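Local coordinates for arginase (Medicago truncatula, PDB 6VSS), which hydrolyses L-arginine to urea and L-ornithine with the help of two manganese ions per subunit, and also converts agmatine to putrescine, at residues V142-D147 / A169-L174; K50-R55 / E148-R152. All coordinates share one frame; numbering follows the deposited sequence.

Interaction 1: V142-D147 / A169-L174; sequences VKLVMD and AVSEKL
Met146 of helix 131-146 packs as a knob into a hole on helix 163-174 formed by Ala169, Val170, Lys173 and Leu174. Its SD lies 3.8 Å from Val170 CA, close to the backbone of the facing helix. The chain runs straight through chi2 and then bends at chi3 (74°), which brings CE within 3.9 Å of Leu174 CD2; the side chains of Met146 and Leu174 cross at about a right angle. The aliphatic part of Lys173 runs antiparallel alongside Met146, with Lys173 CD 4.0 Å from Met146 CB. Beyond it, Lys173 NZ reaches Asp147 OD1 at 2.8 Å in a salt bridge, meeting the carboxylate oxygen on its syn side.

A second salt bridge joins Lys143 NZ to Glu172 OE1 at 2.9 Å, this time on the anti side of the oxygen. Lys143 leaves its helix with CG anti to the carbonyl carbon (chi1 -70°) and stays extended to its end, which carries the ammonium across to helix 163-174. Each lysine thus finds its acid on the facing segment, and the two pairs have opposite polarity. Deeper in, Val142 CB rests 3.8 Å from Ala169 CB, the small methyl admitting the valine where Lys143 and Ala169 mark the closest backbone approach.

The short helical segments cross at -47° with axes 9.7 Å apart. Beneath them, Val142 and Met146 rest on Pro153 of strand 151-157, while Val170 and Leu174 rest on Val306 of strand 305-311, so the helix pair packs across neighbouring strands of the parallel sheet.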
loop_
_atom_site.group_PDB
_atom_site.type_symbol
_atom_site.label_atom_id
_atom_site.label_comp_id
_atom_site.label_asym_id
_atom_site.label_seq_id
_atom_site.Cartn_x
_atom_site.Cartn_y
_atom_site.Cartn_z
ATOM N N VAL B 142 -25.166 -25.210 -12.414
ATOM C CA VAL B 142 -25.114 -24.739 -13.826
ATOM C C VAL B 142 -26.385 -25.165 -14.552
ATOM O O VAL B 142 -26.967 -24.318 -15.201
ATOM C CB VAL B 142 -23.839 -25.205 -14.559
ATOM C CG1 VAL B 142 -23.884 -24.801 -16.016
ATOM C CG2 VAL B 142 -22.565 -24.664 -13.906
ATOM N N LYS B 143 -26.840 -26.403 -14.346
ATOM C CA LYS B 143 -27.987 -26.990 -15.085
ATOM C C LYS B 143 -29.281 -26.274 -14.690
ATOM O O LYS B 143 -30.130 -26.043 -15.599
ATOM C CB LYS B 143 -28.057 -28.506 -14.831
ATOM C CG LYS B 143 -26.937 -29.307 -15.468
ATOM C CD LYS B 143 -27.098 -30.840 -15.365
ATOM C CE LYS B 143 -25.989 -31.532 -16.128
ATOM N NZ LYS B 143 -26.056 -33.006 -16.044
ATOM N N LEU B 144 -29.411 -25.927 -13.400
ATOM C CA LEU B 144 -30.560 -25.176 -12.860
ATOM C C LEU B 144 -30.633 -23.800 -13.552
ATOM O O LEU B 144 -31.762 -23.420 -13.874
ATOM C CB LEU B 144 -30.499 -25.097 -11.323
ATOM C CG LEU B 144 -30.740 -26.430 -10.584
ATOM C CD1 LEU B 144 -30.338 -26.371 -9.121
ATOM C CD2 LEU B 144 -32.213 -26.874 -10.676
ATOM N N VAL B 145 -29.513 -23.130 -13.871
ATOM C CA VAL B 145 -29.563 -21.827 -14.624
ATOM C C VAL B 145 -29.967 -22.101 -16.085
ATOM O O VAL B 145 -30.854 -21.428 -16.648
ATOM C CB VAL B 145 -28.228 -21.055 -14.530
ATOM C CG1 VAL B 145 -28.245 -19.772 -15.341
ATOM C CG2 VAL B 145 -27.864 -20.763 -13.101
ATOM N N MET B 146 -29.396 -23.134 -16.667
ATOM C CA MET B 146 -29.578 -23.438 -18.102
ATOM C C MET B 146 -31.027 -23.840 -18.337
ATOM O O MET B 146 -31.527 -23.527 -19.443
ATOM C CB MET B 146 -28.658 -24.569 -18.554
ATOM C CG MET B 146 -27.219 -24.169 -18.520
ATOM S SD MET B 146 -26.145 -25.413 -19.247
ATOM C CE MET B 146 -26.565 -25.124 -20.966
ATOM N N ASP B 147 -31.649 -24.474 -17.344
ATOM C CA ASP B 147 -33.037 -24.968 -17.476
ATOM C C ASP B 147 -33.995 -23.792 -17.527
ATOM O O ASP B 147 -35.136 -24.027 -17.977
ATOM C CB ASP B 147 -33.516 -25.813 -16.290
ATOM C CG ASP B 147 -33.105 -27.264 -16.372
ATOM O OD1 ASP B 147 -32.659 -27.700 -17.465
ATOM O OD2 ASP B 147 -33.150 -27.918 -15.313
ATOM N N ALA B 169 -21.274 -29.747 -17.349
ATOM C CA ALA B 169 -22.707 -29.457 -17.150
ATOM C C ALA B 169 -23.268 -28.821 -18.423
ATOM O O ALA B 169 -24.380 -29.239 -18.841
ATOM C CB ALA B 169 -22.867 -28.558 -15.976
ATOM N N VAL B 170 -22.533 -27.885 -19.037
ATOM C CA VAL B 170 -22.997 -27.239 -20.292
ATOM C C VAL B 170 -23.161 -28.294 -21.400
ATOM O O VAL B 170 -24.208 -28.333 -22.045
ATOM C CB VAL B 170 -22.054 -26.127 -20.736
ATOM C CG1 VAL B 170 -22.465 -25.651 -22.100
ATOM C CG2 VAL B 170 -22.030 -24.964 -19.740
ATOM N N SER B 171 -22.142 -29.108 -21.599
ATOM C CA SER B 171 -22.039 -30.156 -22.636
ATOM C C SER B 171 -23.110 -31.215 -22.430
ATOM O O SER B 171 -23.656 -31.695 -23.436
ATOM C CB SER B 171 -20.692 -30.809 -22.612
ATOM O OG SER B 171 -20.588 -31.810 -23.627
ATOM N N GLU B 172 -23.306 -31.641 -21.191
ATOM C CA GLU B 172 -24.246 -32.734 -20.875
ATOM C C GLU B 172 -25.646 -32.172 -21.097
ATOM O O GLU B 172 -26.462 -32.871 -21.719
ATOM C CB GLU B 172 -24.089 -33.217 -19.441
ATOM C CG GLU B 172 -22.930 -34.134 -19.209
ATOM C CD GLU B 172 -22.722 -34.435 -17.741
ATOM O OE1 GLU B 172 -23.375 -33.798 -16.902
ATOM O OE2 GLU B 172 -21.910 -35.322 -17.436
ATOM N N LYS B 173 -25.902 -30.935 -20.654
ATOM C CA LYS B 173 -27.239 -30.344 -20.867
ATOM C C LYS B 173 -27.453 -30.073 -22.365
ATOM O O LYS B 173 -28.588 -30.267 -22.815
ATOM C CB LYS B 173 -27.501 -29.114 -20.004
ATOM C CG LYS B 173 -28.852 -28.444 -20.300
ATOM C CD LYS B 173 -29.804 -28.349 -19.130
ATOM C CE LYS B 173 -30.486 -29.666 -18.865
ATOM N NZ LYS B 173 -30.791 -29.845 -17.429
ATOM N N LEU B 174 -26.449 -29.638 -23.137
ATOM C CA LEU B 174 -26.704 -29.300 -24.566
ATOM C C LEU B 174 -26.816 -30.593 -25.365
ATOM O O LEU B 174 -27.418 -30.542 -26.437
ATOM C CB LEU B 174 -25.635 -28.367 -25.128
ATOM C CG LEU B 174 -25.679 -26.940 -24.580
ATOM C CD1 LEU B 174 -24.768 -26.001 -25.355
ATOM C CD2 LEU B 174 -27.086 -26.404 -24.600
#

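Interaction 2: K50-R55 / E148-R152; sequences KGELMR and EDPLR
Arg55 lays its guanidinium edge against the turn at Glu148 and Asp149, while one face of the group lies over the helix backbone, with Gly51 O above its rim. NH1 serves two acceptors: Arg55 NH1 donates to Asp149 O at 2.9 Å, and Arg55 NH1 also donates to Glu148 OE1 at 3.0 Å as part of a salt bridge. The carboxylate oxygen is approached nearly end-on, with the guanidinium and carboxylate planes 36° apart. A weak bond from Arg55 NH2 to the same OE1 spans 3.4 Å. The bend at chi3 (-39°) folds the arginine back beside its own helix, where NH1 can face both acceptors.

Gly51 makes the close approach possible: Gly51 CA lies 3.7 Å from Glu148 OE1, and a beta carbon on this residue would collide with that oxygen. With a glutamine in place of Glu148, Arg55 would probably lose its charged mate and keep at most a neutral acceptor, leaving the guanidinium less firmly fixed against the turn.

The apolar half is formed by Pro150 and Leu151. Met54 CB meets Pro150 CG at 3.8 Å on a ring that follows a cis peptide bond, and Met54 CG lies 4.1 Å from Leu151 CD2, the two side chains crossing at about a right angle. Leu151 CD1 also approaches Gly51 N at 3.9 Å. The ammonium of Lys50 turns away to Thr114 and Asn115, and to Asp126 of a second subunit.

The arrangement packs the long N-terminal helix 25-57 against a type VIa beta turn, with cis-proline at its third position and closed by Leu151 N to Glu148 O, leading into strand 151-157, an inner strand of the parallel eight-stranded sheet at the core of the arginase alpha/beta fold.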
loop_
_atom_site.group_PDB
_atom_site.type_symbol
_atom_site.label_atom_id
_atom_site.label_comp_id
_atom_site.label_asym_id
_atom_site.label_seq_id
_atom_site.Cartn_x
_atom_site.Cartn_y
_atom_site.Cartn_z
ATOM N N LYS B 50 -35.346 -14.998 -11.950
ATOM C CA LYS B 50 -34.688 -14.267 -13.064
ATOM C C LYS B 50 -35.205 -14.784 -14.410
ATOM O O LYS B 50 -35.410 -13.940 -15.286
ATOM C CB LYS B 50 -33.178 -14.305 -12.853
ATOM C CG LYS B 50 -32.734 -13.552 -11.602
ATOM C CD LYS B 50 -33.299 -12.171 -11.559
ATOM C CE LYS B 50 -32.736 -11.310 -10.457
ATOM N NZ LYS B 50 -31.291 -11.044 -10.633
ATOM N N GLY B 51 -35.555 -16.070 -14.528
ATOM C CA GLY B 51 -36.117 -16.607 -15.775
ATOM C C GLY B 51 -37.492 -16.014 -16.112
ATOM O O GLY B 51 -37.729 -15.645 -17.260
ATOM N N GLU B 52 -38.400 -15.984 -15.138
ATOM C CA GLU B 52 -39.772 -15.422 -15.246
ATOM C C GLU B 52 -39.642 -13.947 -15.572
ATOM O O GLU B 52 -40.352 -13.471 -16.424
ATOM C CB GLU B 52 -40.519 -15.563 -13.917
ATOM C CG GLU B 52 -40.999 -16.973 -13.631
ATOM C CD GLU B 52 -41.681 -17.174 -12.278
ATOM O OE1 GLU B 52 -41.842 -18.357 -11.871
ATOM O OE2 GLU B 52 -42.074 -16.154 -11.631
ATOM N N LEU B 53 -38.735 -13.252 -14.876
ATOM C CA LEU B 53 -38.556 -11.810 -15.117
ATOM C C LEU B 53 -38.258 -11.623 -16.608
ATOM O O LEU B 53 -38.988 -10.897 -17.296
ATOM C CB LEU B 53 -37.441 -11.280 -14.219
ATOM C CG LEU B 53 -37.070 -9.839 -14.505
ATOM C CD1 LEU B 53 -38.311 -8.977 -14.565
ATOM C CD2 LEU B 53 -36.104 -9.310 -13.461
ATOM N N MET B 54 -37.225 -12.281 -17.114
ATOM C CA MET B 54 -36.857 -12.070 -18.528
ATOM C C MET B 54 -38.015 -12.502 -19.418
ATOM O O MET B 54 -38.309 -11.757 -20.367
ATOM C CB MET B 54 -35.611 -12.865 -18.897
ATOM C CG MET B 54 -34.467 -12.599 -17.969
ATOM S SD MET B 54 -34.160 -10.882 -17.561
ATOM C CE MET B 54 -33.229 -11.165 -16.054
ATOM N N ARG B 55 -38.615 -13.670 -19.137
ATOM C CA ARG B 55 -39.705 -14.219 -19.983
ATOM C C ARG B 55 -40.905 -13.256 -19.914
ATOM O O ARG B 55 -41.738 -13.252 -20.855
ATOM C CB ARG B 55 -40.093 -15.653 -19.602
ATOM C CG ARG B 55 -39.221 -16.690 -20.285
ATOM C CD ARG B 55 -39.629 -18.126 -20.047
ATOM N NE ARG B 55 -40.084 -18.410 -18.699
ATOM C CZ ARG B 55 -39.300 -18.716 -17.667
ATOM N NH1 ARG B 55 -37.982 -18.717 -17.778
ATOM N NH2 ARG B 55 -39.832 -18.987 -16.489
ATOM N N GLU B 148 -33.581 -22.619 -17.028
ATOM C CA GLU B 148 -34.424 -21.405 -17.037
ATOM C C GLU B 148 -34.118 -20.526 -18.248
ATOM O O GLU B 148 -33.717 -19.406 -18.038
ATOM C CB GLU B 148 -34.185 -20.625 -15.739
ATOM C CG GLU B 148 -34.910 -21.234 -14.562
ATOM C CD GLU B 148 -36.421 -21.118 -14.651
ATOM O OE1 GLU B 148 -36.922 -20.243 -15.392
ATOM O OE2 GLU B 148 -37.079 -21.928 -13.999
ATOM N N ASP B 149 -34.449 -20.999 -19.452
ATOM C CA ASP B 149 -34.212 -20.194 -20.676
ATOM C C ASP B 149 -35.007 -18.896 -20.514
ATOM O O ASP B 149 -36.149 -18.968 -20.043
ATOM C CB ASP B 149 -34.694 -20.938 -21.923
ATOM C CG ASP B 149 -36.068 -20.489 -22.398
ATOM O OD1 ASP B 149 -36.149 -19.407 -23.012
ATOM O OD2 ASP B 149 -37.045 -21.215 -22.138
ATOM N N PRO B 150 -34.457 -17.714 -20.860
ATOM C CA PRO B 150 -33.325 -17.592 -21.773
ATOM C C PRO B 150 -31.992 -17.414 -21.031
ATOM O O PRO B 150 -31.065 -16.924 -21.636
ATOM C CB PRO B 150 -33.682 -16.291 -22.499
ATOM C CG PRO B 150 -34.318 -15.434 -21.427
ATOM C CD PRO B 150 -34.955 -16.402 -20.450
ATOM N N LEU B 151 -31.947 -17.767 -19.742
ATOM C CA LEU B 151 -30.722 -17.572 -18.924
ATOM C C LEU B 151 -29.602 -18.425 -19.499
ATOM O O LEU B 151 -29.851 -19.614 -19.852
ATOM C CB LEU B 151 -30.952 -17.989 -17.477
ATOM C CG LEU B 151 -32.107 -17.312 -16.743
ATOM C CD1 LEU B 151 -32.002 -17.626 -15.261
ATOM C CD2 LEU B 151 -32.122 -15.815 -16.997
ATOM N N ARG B 152 -28.397 -17.868 -19.507
ATOM C CA ARG B 152 -27.144 -18.552 -19.899
ATOM C C ARG B 152 -26.102 -18.285 -18.796
ATOM O O ARG B 152 -25.935 -17.139 -18.396
ATOM C CB ARG B 152 -26.693 -18.169 -21.304
ATOM C CG ARG B 152 -27.591 -18.693 -22.411
ATOM C CD ARG B 152 -26.948 -18.557 -23.772
ATOM N NE ARG B 152 -27.932 -18.817 -24.799
ATOM C CZ ARG B 152 -27.698 -19.118 -26.059
ATOM N NH1 ARG B 152 -26.472 -19.205 -26.526
ATOM N NH2 ARG B 152 -28.714 -19.328 -26.870
#

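Overall arrangement
From the N terminus, helix 25-57 first supplies residues 50-55, whose partner 148-152 comes after 92 intervening residues; interaction 2 thus closes a long loop that contains strands 63-69 and 113-118 and helix 131-146. Interaction 1 opens inside that loop at 142-147 and closes beyond it at 169-174, after 21 intervening residues, so the two contacts cross rather than nest. Segments 142-147 and 148-152 are consecutive, and the contacts touch where Val145 O packs 3.5 Å from Leu151 CB. With centres 14 Å apart, they tie helix 25-57, helix 131-146, strand 151-157 and helix 163-174 together, away from the manganese and ornithine sites.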